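Local coordinates for putative secreted lipase (Streptomyces sp. W007, PDB 5H6B), which probably hydrolyses the ester bonds of triacylglycerols, acting as a secreted, thermostable lipase of the alpha/beta-hydrolase clan, at residues Cys22-Ala27 with Gly57-Ser62; Ala135-Gly140 with Ala168-Gly173; Val190-Ile195 with Gln209-Pro214; Phe243-Asn248 with Thr256-Ala261. All blocks are in the same frame, centred on the assembly; numbering follows the deposited sequence.

The four contacts follow one another along the chain without overlap and are distributed round the parallel sheet of an alpha/beta-hydrolase fold. Contact 1 lies at strand 59-63, toward one side of the sheet; contact 3 lies on strand 191-196, next to the outermost strand 216-220 at the other. Contacts 1 and 2 have centres 31 Å apart, on opposite sides of the chain's centre. Contacts 2 and 3, centres 15 Å apart, meet where Ala135 N probably bonds to Ile195 O, joining the end of strand 128-134 to the neighbouring strand 191-196 near the probable catalytic triad. Contact 4 fixes the C-terminal tail to helix 240-250, which packs on Ile195 of contact 3 through Val246 and Glu245.

Contact 1 of 4, residues Cys22-Ala27 with Gly57-Ser62; sequences CKPSAA and GYCVFS
Cys22 and Cys59 are joined by a disulfide, SG to SG 2.1 Å, and this covalent link carries most of the surface the two segments bury. Its central torsion, -77°, has the left-handed sign and is near the roughly right-angled twist that disulfides prefer, so the bridge shows no obvious strain. The two halves leave their backbones differently. Cys22 holds SG roughly anti to its own nitrogen (chi1 -157°), whereas Cys59 holds it anti to its carbonyl carbon (chi1 -64°); both CB atoms point toward the other segment, and these torsions bring the two sulfurs together, with Cys22 CB and Cys59 CB 3.7 Å apart. The chain after Cys22 then curls round the sulfur of its partner: Lys23 N and Pro24 N each lie 3.5 Å from Cys59 SG, and the proline ring adds an apolar touch, Pro24 CD to Cys59 SG 4.0 Å. Farther along, the approach thins out toward Ser25 and Gly57. Ser25 OG is hydrogen-bonded to His28 N, farther along the same loop. A cross-link of this kind limits the freedom of the unfolded chain, which is consistent with a thermostable secreted enzyme. Gly57, at positive phi, is the C-prime residue of a Schellman motif that ends helix 49-54, with Tyr58 N bonded to Leu53 O, and the chain runs straight on into strand 59-63. The disulfide thus ties the loop between strands 16-17 and 32-35 to the start of strand 59-63, which lies between those two strands in the sheet, while Phe61 and Pro24 pack against helix 80-98.

Contact 2 of 4, residues Ala135-Gly140 with Ala168-Gly173; sequences APDNHG and ADQVAG. With ZN (zinc ion), chain D.
His139, whose carbonyl O lies 3.6 Å from Ala172 CB, turns its ring the other way to a zinc ion, which NE2 of His139 binds at 2.3 Å. Asp185 is a further ligand of this zinc. The other ring nitrogen, ND1, is hydrogen-bonded to Thr208 O, a second-shell contact that fixes the rotation of the imidazole. Next to the histidine, at Gly140, the backbones come very close: Gly140 CA is 3.0 Å from Gln170 O, and any side chain at Gly140 would run into that oxygen and into Ala172 N. Thr141 continues the join through backbone bonds to Gln170 and Ala172. Asp137, the centre of an inverse gamma turn, has chi1 59°, which lays its carboxylate across the extended Gln170 side chain, with the carboxylate and amide planes 76° apart. Asp137 OD2 is 3.5 Å from Gln170 CB and also faces the terminal amide, whose orientation is uncertain. With Asp137 cut back to an alanine, the Gln170 chain would probably lose the carboxylate lying across it, leaving a gap at its side. Met113 of helix 110-113, just beyond the probable nucleophile elbow, packs on both Asp137 and Gln170. The contact joins the loop leading from strand 128-134 to helix 143-147 with the turn between helices 165-168 and 175-181.

Contact 3 of 4, residues Val190-Ile195 with Gln209-Pro214; sequences VRYTVI and QYLDGP
Val194 and Leu211 form the tight part of this contact. The leucine CD1 methyl fits between two strand side chains on the same side of the sheet, 3.8 Å from Val194 CG2 and 3.5 Å from Tyr192 CD2, and the leucine side chain crosses both at about a right angle. The tyrosine ring receives it obliquely, while Val190 CG1 lies over one ring face near the rim. Val194 uses both branches: chi1 of 177° sends CG2 to the leucine and CG1 toward the preceding loop residues, where it lies 3.6 Å from Gln209 O. The packing slackens beyond that point. Val194 CG1 meets only the edge of the partly exposed Tyr210 ring, in its plane, at 4.0 Å from Tyr210 CD1, and after Leu211 the loop swings off the strand toward solvent. Were Val194 shortened to an alanine, Leu211 CD1 and the Tyr210 edge would probably lose the methyls they rest on. This loop belongs to the connection between the adjacent parallel strands 191-196 and 216-220. Polar groups here find partners elsewhere, Tyr192 OH at Val187 N, Gln209 O at Asn138 ND2 and Leu211 O at Asn218 ND2. Between these two segments the side chains meet by apolar fit, and the directional bonds of the loop go to other neighbours.

Contact 4 of 4, residues Phe243-Asn248 with Thr256-Ala261; sequences FHEVAN and TPTTCA
Thr258 OG1 is gripped from both sides by helix side chains: it accepts from His244 ND1 (2.8 Å, N-H...O angle 168°) and donates to Glu245 OE1 (2.6 Å). The threonine oxygen lies almost in the imidazole plane. His244 reaches it with its ring carried anti to the backbone nitrogen, chi1 -167°, and the same ring edge brings CE1 to 3.3 Å from Thr256 O, while NE2 meets a water that also bonds Thr256 OG1. Glu245 starts out similarly but bends at chi2 (65°), which brings OE1 to the Thr258 hydroxyl; OE2 forms a salt bridge with Arg217. In this way the chain following helix 240-250, the last of the alpha/beta-hydrolase fold here, doubles back along it, and farther on the Cys260-Cys225 disulfide ties down the tail within an ST turn begun by Thr259. Asn248 spans the backbone of Thr256 with both ends of its amide: OD1 of Asn248 accepts from Thr256 N at 3.2 Å, and ND2 of Asn248 donates to Thr256 O at 2.9 Å; in both bonds the donor stands above the plane of the carbonyl it meets. The Asn248 amide also donates, through ND2, to Glu245 OE1 at 3.2 Å, approaching from above the carboxylate, whereas Thr258 OG1 meets that oxygen nearly end-on.

Contact 1 of 4, residues Cys22-Ala27 with Gly57-Ser62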
loop_
_atom_site.group_PDB
_atom_site.type_symbol
_atom_site.label_atom_id
_atom_site.label_comp_id
_atom_site.label_asym_id
_atom_site.label_seq_id
_atom_site.Cartn_x
_atom_site.Cartn_y
_atom_site.Cartn_z
ATOM N N CYS A 22 -17.971 -12.136 -3.689
ATOM C CA CYS A 22 -18.356 -10.744 -3.446
ATOM C C CYS A 22 -18.569 -9.998 -4.767
ATOM O O CYS A 22 -17.823 -10.200 -5.742
ATOM C CB CYS A 22 -17.313 -10.000 -2.582
ATOM S SG CYS A 22 -17.955 -8.562 -1.685
ATOM N N LYS A 23 -19.620 -9.174 -4.779
ATOM C CA LYS A 23 -20.018 -8.369 -5.936
ATOM C C LYS A 23 -20.157 -6.920 -5.460
ATOM O O LYS A 23 -21.047 -6.621 -4.651
ATOM C CB LYS A 23 -21.340 -8.878 -6.550
ATOM C CG LYS A 23 -21.169 -9.673 -7.844
ATOM C CD LYS A 23 -20.681 -11.099 -7.609
ATOM C CE LYS A 23 -20.007 -11.656 -8.855
ATOM N NZ LYS A 23 -19.535 -13.056 -8.651
ATOM N N PRO A 24 -19.256 -6.029 -5.925
ATOM C CA PRO A 24 -19.268 -4.626 -5.502
ATOM C C PRO A 24 -20.631 -3.972 -5.707
ATOM O O PRO A 24 -21.201 -4.087 -6.790
ATOM C CB PRO A 24 -18.227 -3.970 -6.418
ATOM C CG PRO A 24 -17.310 -5.057 -6.805
ATOM C CD PRO A 24 -18.107 -6.326 -6.807
ATOM N N SER A 25 -21.134 -3.295 -4.679
ATOM C CA SER A 25 -22.418 -2.621 -4.756
ATOM C C SER A 25 -22.324 -1.358 -5.617
ATOM O O SER A 25 -21.260 -1.018 -6.149
ATOM C CB SER A 25 -22.889 -2.265 -3.366
ATOM O OG SER A 25 -22.093 -1.223 -2.870
ATOM N N ALA A 26 -23.455 -0.678 -5.776
ATOM C CA ALA A 26 -23.487 0.552 -6.549
ATOM C C ALA A 26 -22.852 1.691 -5.741
ATOM O O ALA A 26 -22.201 2.560 -6.315
ATOM C CB ALA A 26 -24.912 0.891 -6.981
ATOM N N ALA A 27 -23.027 1.682 -4.419
ATOM C CA ALA A 27 -22.339 2.643 -3.545
ATOM C C ALA A 27 -20.799 2.497 -3.588
ATOM O O ALA A 27 -20.084 3.493 -3.511
ATOM C CB ALA A 27 -22.847 2.517 -2.119
ATOM N N GLY A 57 -18.861 -1.359 3.571
ATOM C CA GLY A 57 -19.526 -1.961 2.414
ATOM C C GLY A 57 -18.685 -2.287 1.195
ATOM O O GLY A 57 -19.230 -2.449 0.115
ATOM N N TYR A 58 -17.369 -2.394 1.359
ATOM C CA TYR A 58 -16.476 -2.747 0.253
ATOM C C TYR A 58 -16.256 -4.254 0.189
ATOM O O TYR A 58 -16.227 -4.932 1.231
ATOM C CB TYR A 58 -15.106 -2.060 0.414
ATOM C CG TYR A 58 -15.131 -0.543 0.290
ATOM C CD1 TYR A 58 -15.415 0.262 1.396
ATOM C CD2 TYR A 58 -14.857 0.085 -0.926
ATOM C CE1 TYR A 58 -15.434 1.642 1.296
ATOM C CE2 TYR A 58 -14.887 1.472 -1.038
ATOM C CZ TYR A 58 -15.165 2.239 0.075
ATOM O OH TYR A 58 -15.188 3.602 -0.015
ATOM N N CYS A 59 -16.103 -4.757 -1.034
ATOM C CA CYS A 59 -15.475 -6.054 -1.313
ATOM C C CYS A 59 -13.956 -5.858 -1.269
ATOM O O CYS A 59 -13.404 -5.138 -2.115
ATOM C CB CYS A 59 -15.875 -6.561 -2.707
ATOM S SG CYS A 59 -17.643 -6.914 -2.900
ATOM N N VAL A 60 -13.291 -6.477 -0.289
ATOM C CA VAL A 60 -11.856 -6.255 -0.025
ATOM C C VAL A 60 -11.076 -7.537 -0.351
ATOM O O VAL A 60 -11.556 -8.642 -0.125
ATOM C CB VAL A 60 -11.627 -5.820 1.445
ATOM C CG1 VAL A 60 -10.150 -5.551 1.726
ATOM C CG2 VAL A 60 -12.470 -4.597 1.770
ATOM N N PHE A 61 -9.895 -7.379 -0.926
ATOM C CA PHE A 61 -9.014 -8.492 -1.264
ATOM C C PHE A 61 -7.598 -8.113 -0.872
ATOM O O PHE A 61 -7.245 -6.930 -0.926
ATOM C CB PHE A 61 -9.069 -8.793 -2.759
ATOM C CG PHE A 61 -10.404 -9.297 -3.216
ATOM C CD1 PHE A 61 -11.431 -8.406 -3.523
ATOM C CD2 PHE A 61 -10.651 -10.674 -3.311
ATOM C CE1 PHE A 61 -12.672 -8.872 -3.919
ATOM C CE2 PHE A 61 -11.891 -11.137 -3.708
ATOM C CZ PHE A 61 -12.900 -10.237 -4.016
ATOM N N SER A 62 -6.803 -9.097 -0.452
ATOM C CA SER A 62 -5.413 -8.851 -0.049
ATOM C C SER A 62 -4.528 -9.980 -0.524
ATOM O O SER A 62 -4.884 -11.135 -0.364
ATOM C CB SER A 62 -5.331 -8.730 1.464
ATOM O OG SER A 62 -5.691 -9.952 2.089
#

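Contact 2 of 4, residues Ala135-Gly140 with Ala168-Gly173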
loop_
_atom_site.group_PDB
_atom_site.type_symbol
_atom_site.label_atom_id
_atom_site.label_comp_id
_atom_site.label_asym_id
_atom_site.label_seq_id
_atom_site.Cartn_x
_atom_site.Cartn_y
_atom_site.Cartn_z
ATOM N N ALA A 135 2.461 5.482 4.091
ATOM C CA ALA A 135 3.902 5.494 4.268
ATOM C C ALA A 135 4.685 4.846 3.122
ATOM O O ALA A 135 5.624 4.104 3.367
ATOM C CB ALA A 135 4.266 4.883 5.609
ATOM N N PRO A 136 4.313 5.133 1.860
ATOM C CA PRO A 136 4.968 4.436 0.743
ATOM C C PRO A 136 6.393 4.947 0.473
ATOM O O PRO A 136 6.607 6.168 0.475
ATOM C CB PRO A 136 4.064 4.777 -0.431
ATOM C CG PRO A 136 3.564 6.156 -0.114
ATOM C CD PRO A 136 3.427 6.212 1.377
ATOM N N ASP A 137 7.364 4.055 0.260
ATOM C CA ASP A 137 8.720 4.522 -0.093
ATOM C C ASP A 137 8.873 4.764 -1.589
ATOM O O ASP A 137 9.646 4.084 -2.277
ATOM C CB ASP A 137 9.827 3.626 0.475
ATOM C CG ASP A 137 9.750 2.159 0.009
ATOM O OD1 ASP A 137 8.676 1.626 -0.366
ATOM O OD2 ASP A 137 10.814 1.533 0.065
ATOM N N ASN A 138 8.186 5.800 -2.079
ATOM C CA ASN A 138 8.018 6.011 -3.542
ATOM C C ASN A 138 9.305 6.380 -4.297
ATOM O O ASN A 138 9.383 6.172 -5.516
ATOM C CB ASN A 138 6.884 7.014 -3.835
ATOM C CG ASN A 138 5.504 6.352 -3.818
ATOM O OD1 ASN A 138 5.308 5.329 -4.467
ATOM N ND2 ASN A 138 4.538 6.949 -3.111
ATOM N N HIS A 139 10.290 6.924 -3.574
ATOM C CA HIS A 139 11.649 7.125 -4.102
ATOM C C HIS A 139 12.693 6.389 -3.275
ATOM O O HIS A 139 13.840 6.818 -3.165
ATOM C CB HIS A 139 11.948 8.621 -4.215
ATOM C CG HIS A 139 10.842 9.353 -4.884
ATOM N ND1 HIS A 139 9.762 9.835 -4.188
ATOM C CD2 HIS A 139 10.574 9.562 -6.188
ATOM C CE1 HIS A 139 8.903 10.368 -5.027
ATOM N NE2 HIS A 139 9.373 10.218 -6.244
ATOM N N GLY A 140 12.285 5.245 -2.736
ATOM C CA GLY A 140 13.183 4.356 -2.057
ATOM C C GLY A 140 13.507 4.854 -0.686
ATOM O O GLY A 140 12.885 5.790 -0.214
ATOM N N ALA A 168 17.147 -4.721 -1.231
ATOM C CA ALA A 168 18.124 -3.984 -2.043
ATOM C C ALA A 168 17.446 -3.135 -3.119
ATOM O O ALA A 168 17.905 -2.038 -3.426
ATOM C CB ALA A 168 19.153 -4.935 -2.669
ATOM N N ASP A 169 16.360 -3.662 -3.683
ATOM C CA ASP A 169 15.546 -2.953 -4.655
ATOM C C ASP A 169 14.882 -1.681 -4.096
ATOM O O ASP A 169 14.547 -0.791 -4.861
ATOM C CB ASP A 169 14.442 -3.880 -5.226
ATOM C CG ASP A 169 14.956 -4.875 -6.272
ATOM O OD1 ASP A 169 16.136 -4.816 -6.665
ATOM O OD2 ASP A 169 14.160 -5.734 -6.717
ATOM N N GLN A 170 14.665 -1.605 -2.785
ATOM C CA GLN A 170 14.100 -0.399 -2.165
ATOM C C GLN A 170 15.135 0.707 -1.897
ATOM O O GLN A 170 14.744 1.807 -1.502
ATOM C CB GLN A 170 13.358 -0.742 -0.864
ATOM C CG GLN A 170 12.152 -1.641 -1.077
ATOM C CD GLN A 170 11.422 -1.969 0.218
ATOM O OE1 GLN A 170 11.495 -3.083 0.744
ATOM N NE2 GLN A 170 10.741 -0.999 0.738
ATOM N N VAL A 171 16.427 0.440 -2.096
ATOM C CA VAL A 171 17.457 1.425 -1.738
ATOM C C VAL A 171 17.442 2.562 -2.758
ATOM O O VAL A 171 17.443 2.306 -3.959
ATOM C CB VAL A 171 18.863 0.772 -1.592
ATOM C CG1 VAL A 171 19.977 1.811 -1.393
ATOM C CG2 VAL A 171 18.856 -0.174 -0.408
ATOM N N ALA A 172 17.374 3.810 -2.286
ATOM C CA ALA A 172 17.412 4.969 -3.211
ATOM C C ALA A 172 18.698 4.881 -4.018
ATOM O O ALA A 172 19.773 4.709 -3.439
ATOM C CB ALA A 172 17.353 6.289 -2.460
ATOM N N GLY A 173 18.562 4.921 -5.342
ATOM C CA GLY A 173 19.689 4.774 -6.268
ATOM C C GLY A 173 19.883 3.369 -6.821
ATOM O O GLY A 173 20.740 3.163 -7.678
HETATM ZN ZN ZN D . 9.227 11.469 -8.116
#

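Contact 3 of 4, residues Val190-Ile195 with Gln209-Pro214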
loop_
_atom_site.group_PDB
_atom_site.type_symbol
_atom_site.label_atom_id
_atom_site.label_comp_id
_atom_site.label_asym_id
_atom_site.label_seq_id
_atom_site.Cartn_x
_atom_site.Cartn_y
_atom_site.Cartn_z
ATOM N N VAL A 190 -5.297 7.738 -13.208
ATOM C CA VAL A 190 -5.271 7.221 -11.827
ATOM C C VAL A 190 -5.266 8.347 -10.793
ATOM O O VAL A 190 -4.541 9.339 -10.939
ATOM C CB VAL A 190 -4.050 6.288 -11.602
ATOM C CG1 VAL A 190 -4.058 5.690 -10.191
ATOM C CG2 VAL A 190 -4.041 5.185 -12.651
ATOM N N ARG A 191 -6.079 8.188 -9.750
ATOM C CA ARG A 191 -6.092 9.122 -8.629
ATOM C C ARG A 191 -5.216 8.589 -7.491
ATOM O O ARG A 191 -5.470 7.526 -6.934
ATOM C CB ARG A 191 -7.525 9.400 -8.172
ATOM C CG ARG A 191 -8.375 9.999 -9.298
ATOM C CD ARG A 191 -9.197 11.216 -8.880
ATOM N NE ARG A 191 -10.543 10.867 -8.418
ATOM C CZ ARG A 191 -11.385 11.700 -7.796
ATOM N NH1 ARG A 191 -11.049 12.963 -7.523
ATOM N NH2 ARG A 191 -12.587 11.259 -7.435
ATOM N N TYR A 192 -4.178 9.353 -7.169
ATOM C CA TYR A 192 -3.163 8.966 -6.205
ATOM C C TYR A 192 -3.351 9.729 -4.918
ATOM O O TYR A 192 -3.491 10.961 -4.951
ATOM C CB TYR A 192 -1.776 9.304 -6.737
ATOM C CG TYR A 192 -1.343 8.557 -7.977
ATOM C CD1 TYR A 192 -1.787 8.938 -9.251
ATOM C CD2 TYR A 192 -0.453 7.496 -7.885
ATOM C CE1 TYR A 192 -1.353 8.275 -10.388
ATOM C CE2 TYR A 192 -0.012 6.838 -9.014
ATOM C CZ TYR A 192 -0.459 7.217 -10.257
ATOM O OH TYR A 192 -0.010 6.509 -11.345
ATOM N N THR A 193 -3.325 9.008 -3.793
ATOM C CA THR A 193 -3.273 9.619 -2.453
ATOM C C THR A 193 -2.057 9.039 -1.704
ATOM O O THR A 193 -1.704 7.870 -1.877
ATOM C CB THR A 193 -4.571 9.364 -1.656
ATOM O OG1 THR A 193 -5.713 9.726 -2.454
ATOM C CG2 THR A 193 -4.598 10.142 -0.328
ATOM N N VAL A 194 -1.387 9.886 -0.931
ATOM C CA VAL A 194 -0.288 9.471 -0.077
ATOM C C VAL A 194 -0.571 10.026 1.316
ATOM O O VAL A 194 -0.880 11.209 1.476
ATOM C CB VAL A 194 1.076 9.973 -0.570
ATOM C CG1 VAL A 194 2.181 9.571 0.393
ATOM C CG2 VAL A 194 1.383 9.443 -1.953
ATOM N N ILE A 195 -0.499 9.144 2.311
ATOM C CA ILE A 195 -0.649 9.514 3.697
ATOM C C ILE A 195 0.680 9.152 4.345
ATOM O O ILE A 195 1.088 7.987 4.345
ATOM C CB ILE A 195 -1.818 8.771 4.364
ATOM C CG1 ILE A 195 -3.115 8.971 3.572
ATOM C CG2 ILE A 195 -1.979 9.231 5.805
ATOM C CD1 ILE A 195 -4.167 7.931 3.843
ATOM N N GLN A 209 8.221 10.285 0.350
ATOM C CA GLN A 209 7.075 9.391 0.198
ATOM C C GLN A 209 6.025 10.002 -0.727
ATOM O O GLN A 209 5.313 9.281 -1.418
ATOM C CB GLN A 209 6.448 9.085 1.552
ATOM C CG GLN A 209 7.418 8.454 2.543
ATOM C CD GLN A 209 6.812 8.322 3.913
ATOM O OE1 GLN A 209 5.591 8.246 4.062
ATOM N NE2 GLN A 209 7.658 8.313 4.933
ATOM N N TYR A 210 5.943 11.336 -0.722
ATOM C CA TYR A 210 4.978 12.073 -1.534
ATOM C C TYR A 210 5.196 11.884 -3.027
ATOM O O TYR A 210 6.327 11.768 -3.484
ATOM C CB TYR A 210 5.027 13.574 -1.234
ATOM C CG TYR A 210 4.567 14.002 0.132
ATOM C CD1 TYR A 210 3.618 13.265 0.860
ATOM C CD2 TYR A 210 5.040 15.195 0.690
ATOM C CE1 TYR A 210 3.200 13.695 2.108
ATOM C CE2 TYR A 210 4.620 15.633 1.938
ATOM C CZ TYR A 210 3.696 14.873 2.633
ATOM O OH TYR A 210 3.274 15.273 3.868
ATOM N N LEU A 211 4.084 11.851 -3.762
ATOM C CA LEU A 211 4.083 11.785 -5.208
ATOM C C LEU A 211 3.822 13.175 -5.811
ATOM O O LEU A 211 3.329 14.084 -5.157
ATOM C CB LEU A 211 3.022 10.800 -5.688
ATOM C CG LEU A 211 3.285 9.318 -5.400
ATOM C CD1 LEU A 211 2.002 8.525 -5.600
ATOM C CD2 LEU A 211 4.376 8.738 -6.276
ATOM N N ASP A 212 4.168 13.315 -7.078
ATOM C CA ASP A 212 3.986 14.555 -7.814
ATOM C C ASP A 212 3.222 14.279 -9.099
ATOM O O ASP A 212 3.510 13.322 -9.815
ATOM C CB ASP A 212 5.347 15.146 -8.143
ATOM C CG ASP A 212 5.278 16.276 -9.150
ATOM O OD1 ASP A 212 5.072 17.441 -8.745
ATOM O OD2 ASP A 212 5.484 15.985 -10.343
ATOM N N GLY A 213 2.281 15.156 -9.396
ATOM C CA GLY A 213 1.491 15.065 -10.605
ATOM C C GLY A 213 0.213 15.867 -10.451
ATOM O O GLY A 213 -0.120 16.311 -9.341
ATOM N N PRO A 214 -0.524 16.054 -11.559
ATOM C CA PRO A 214 -1.800 16.760 -11.464
ATOM C C PRO A 214 -2.869 16.028 -10.632
ATOM O O PRO A 214 -3.709 16.706 -10.035
ATOM C CB PRO A 214 -2.237 16.894 -12.931
ATOM C CG PRO A 214 -1.571 15.760 -13.622
ATOM C CD PRO A 214 -0.240 15.607 -12.936
#

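Contact 4 of 4, residues Phe243-Asn248 with Thr256-Ala261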
loop_
_atom_site.group_PDB
_atom_site.type_symbol
_atom_site.label_atom_id
_atom_site.label_comp_id
_atom_site.label_asym_id
_atom_site.label_seq_id
_atom_site.Cartn_x
_atom_site.Cartn_y
_atom_site.Cartn_z
ATOM N N PHE A 243 -6.728 5.309 8.506
ATOM C CA PHE A 243 -7.708 4.501 7.764
ATOM C C PHE A 243 -8.987 5.272 7.372
ATOM O O PHE A 243 -9.555 5.015 6.312
ATOM C CB PHE A 243 -8.032 3.191 8.517
ATOM C CG PHE A 243 -6.825 2.296 8.773
ATOM C CD1 PHE A 243 -5.659 2.370 7.990
ATOM C CD2 PHE A 243 -6.868 1.342 9.793
ATOM C CE1 PHE A 243 -4.568 1.526 8.236
ATOM C CE2 PHE A 243 -5.773 0.499 10.038
ATOM C CZ PHE A 243 -4.630 0.588 9.254
ATOM N N HIS A 244 -9.416 6.219 8.202
ATOM C CA HIS A 244 -10.510 7.121 7.837
ATOM C C HIS A 244 -10.173 7.903 6.582
ATOM O O HIS A 244 -11.027 8.053 5.681
ATOM C CB HIS A 244 -10.819 8.088 8.968
ATOM C CG HIS A 244 -12.105 8.826 8.793
ATOM N ND1 HIS A 244 -12.174 10.080 8.215
ATOM C CD2 HIS A 244 -13.376 8.488 9.125
ATOM C CE1 HIS A 244 -13.436 10.475 8.198
ATOM N NE2 HIS A 244 -14.184 9.531 8.747
ATOM N N GLU A 245 -8.926 8.391 6.526
ATOM C CA GLU A 245 -8.432 9.090 5.341
ATOM C C GLU A 245 -8.371 8.161 4.128
ATOM O O GLU A 245 -8.679 8.577 3.027
ATOM C CB GLU A 245 -7.083 9.760 5.616
ATOM C CG GLU A 245 -6.683 10.814 4.600
ATOM C CD GLU A 245 -7.611 12.036 4.583
ATOM O OE1 GLU A 245 -8.514 12.166 5.432
ATOM O OE2 GLU A 245 -7.430 12.884 3.702
ATOM N N VAL A 246 -8.042 6.889 4.339
ATOM C CA VAL A 246 -8.147 5.894 3.270
ATOM C C VAL A 246 -9.595 5.758 2.769
ATOM O O VAL A 246 -9.834 5.676 1.562
ATOM C CB VAL A 246 -7.599 4.511 3.698
ATOM C CG1 VAL A 246 -7.822 3.466 2.609
ATOM C CG2 VAL A 246 -6.120 4.605 4.021
ATOM N N ALA A 247 -10.546 5.699 3.693
ATOM C CA ALA A 247 -11.963 5.615 3.334
ATOM C C ALA A 247 -12.456 6.881 2.579
ATOM O O ALA A 247 -13.279 6.772 1.705
ATOM C CB ALA A 247 -12.809 5.358 4.569
ATOM N N ASN A 248 -11.913 8.059 2.896
ATOM C CA ASN A 248 -12.203 9.280 2.120
ATOM C C ASN A 248 -11.746 9.161 0.689
ATOM O O ASN A 248 -12.525 9.464 -0.226
ATOM C CB ASN A 248 -11.555 10.521 2.730
ATOM C CG ASN A 248 -12.260 10.979 3.978
ATOM O OD1 ASN A 248 -13.400 10.611 4.213
ATOM N ND2 ASN A 248 -11.594 11.792 4.783
ATOM N N THR A 256 -15.531 12.946 4.626
ATOM C CA THR A 256 -15.709 13.942 5.695
ATOM C C THR A 256 -14.343 14.200 6.336
ATOM O O THR A 256 -13.508 13.292 6.398
ATOM C CB THR A 256 -16.718 13.470 6.765
ATOM O OG1 THR A 256 -16.238 12.274 7.402
ATOM C CG2 THR A 256 -18.080 13.184 6.127
ATOM N N PRO A 257 -14.091 15.432 6.804
ATOM C CA PRO A 257 -12.731 15.690 7.275
ATOM C C PRO A 257 -12.291 14.710 8.363
ATOM O O PRO A 257 -13.097 14.309 9.212
ATOM C CB PRO A 257 -12.796 17.124 7.818
ATOM C CG PRO A 257 -13.990 17.728 7.162
ATOM C CD PRO A 257 -14.967 16.602 6.986
ATOM N N THR A 258 -11.028 14.307 8.295
ATOM C CA THR A 258 -10.439 13.412 9.275
ATOM C C THR A 258 -9.797 14.239 10.402
ATOM O O THR A 258 -8.927 15.074 10.158
ATOM C CB THR A 258 -9.424 12.470 8.606
ATOM O OG1 THR A 258 -10.065 11.751 7.538
ATOM C CG2 THR A 258 -8.915 11.456 9.626
ATOM N N THR A 259 -10.244 13.996 11.630
ATOM C CA THR A 259 -9.732 14.678 12.809
ATOM C C THR A 259 -9.295 13.619 13.836
ATOM O O THR A 259 -9.432 12.422 13.584
ATOM C CB THR A 259 -10.809 15.604 13.439
ATOM O OG1 THR A 259 -11.827 14.817 14.053
ATOM C CG2 THR A 259 -11.462 16.496 12.394
ATOM N N CYS A 260 -8.797 14.067 14.990
ATOM C CA CYS A 260 -8.486 13.175 16.113
ATOM C C CYS A 260 -9.677 12.270 16.555
ATOM O O CYS A 260 -9.466 11.147 17.045
ATOM C CB CYS A 260 -7.957 13.993 17.295
ATOM S SG CYS A 260 -6.447 14.968 16.936
ATOM N N ALA A 261 -10.913 12.749 16.357
ATOM C CA ALA A 261 -12.129 11.992 16.693
ATOM C C ALA A 261 -12.233 10.662 15.965
ATOM O O ALA A 261 -12.912 9.757 16.443
ATOM C CB ALA A 261 -13.372 12.824 16.430
HETATM O O HOH W 1 -16.701 9.245 8.521
#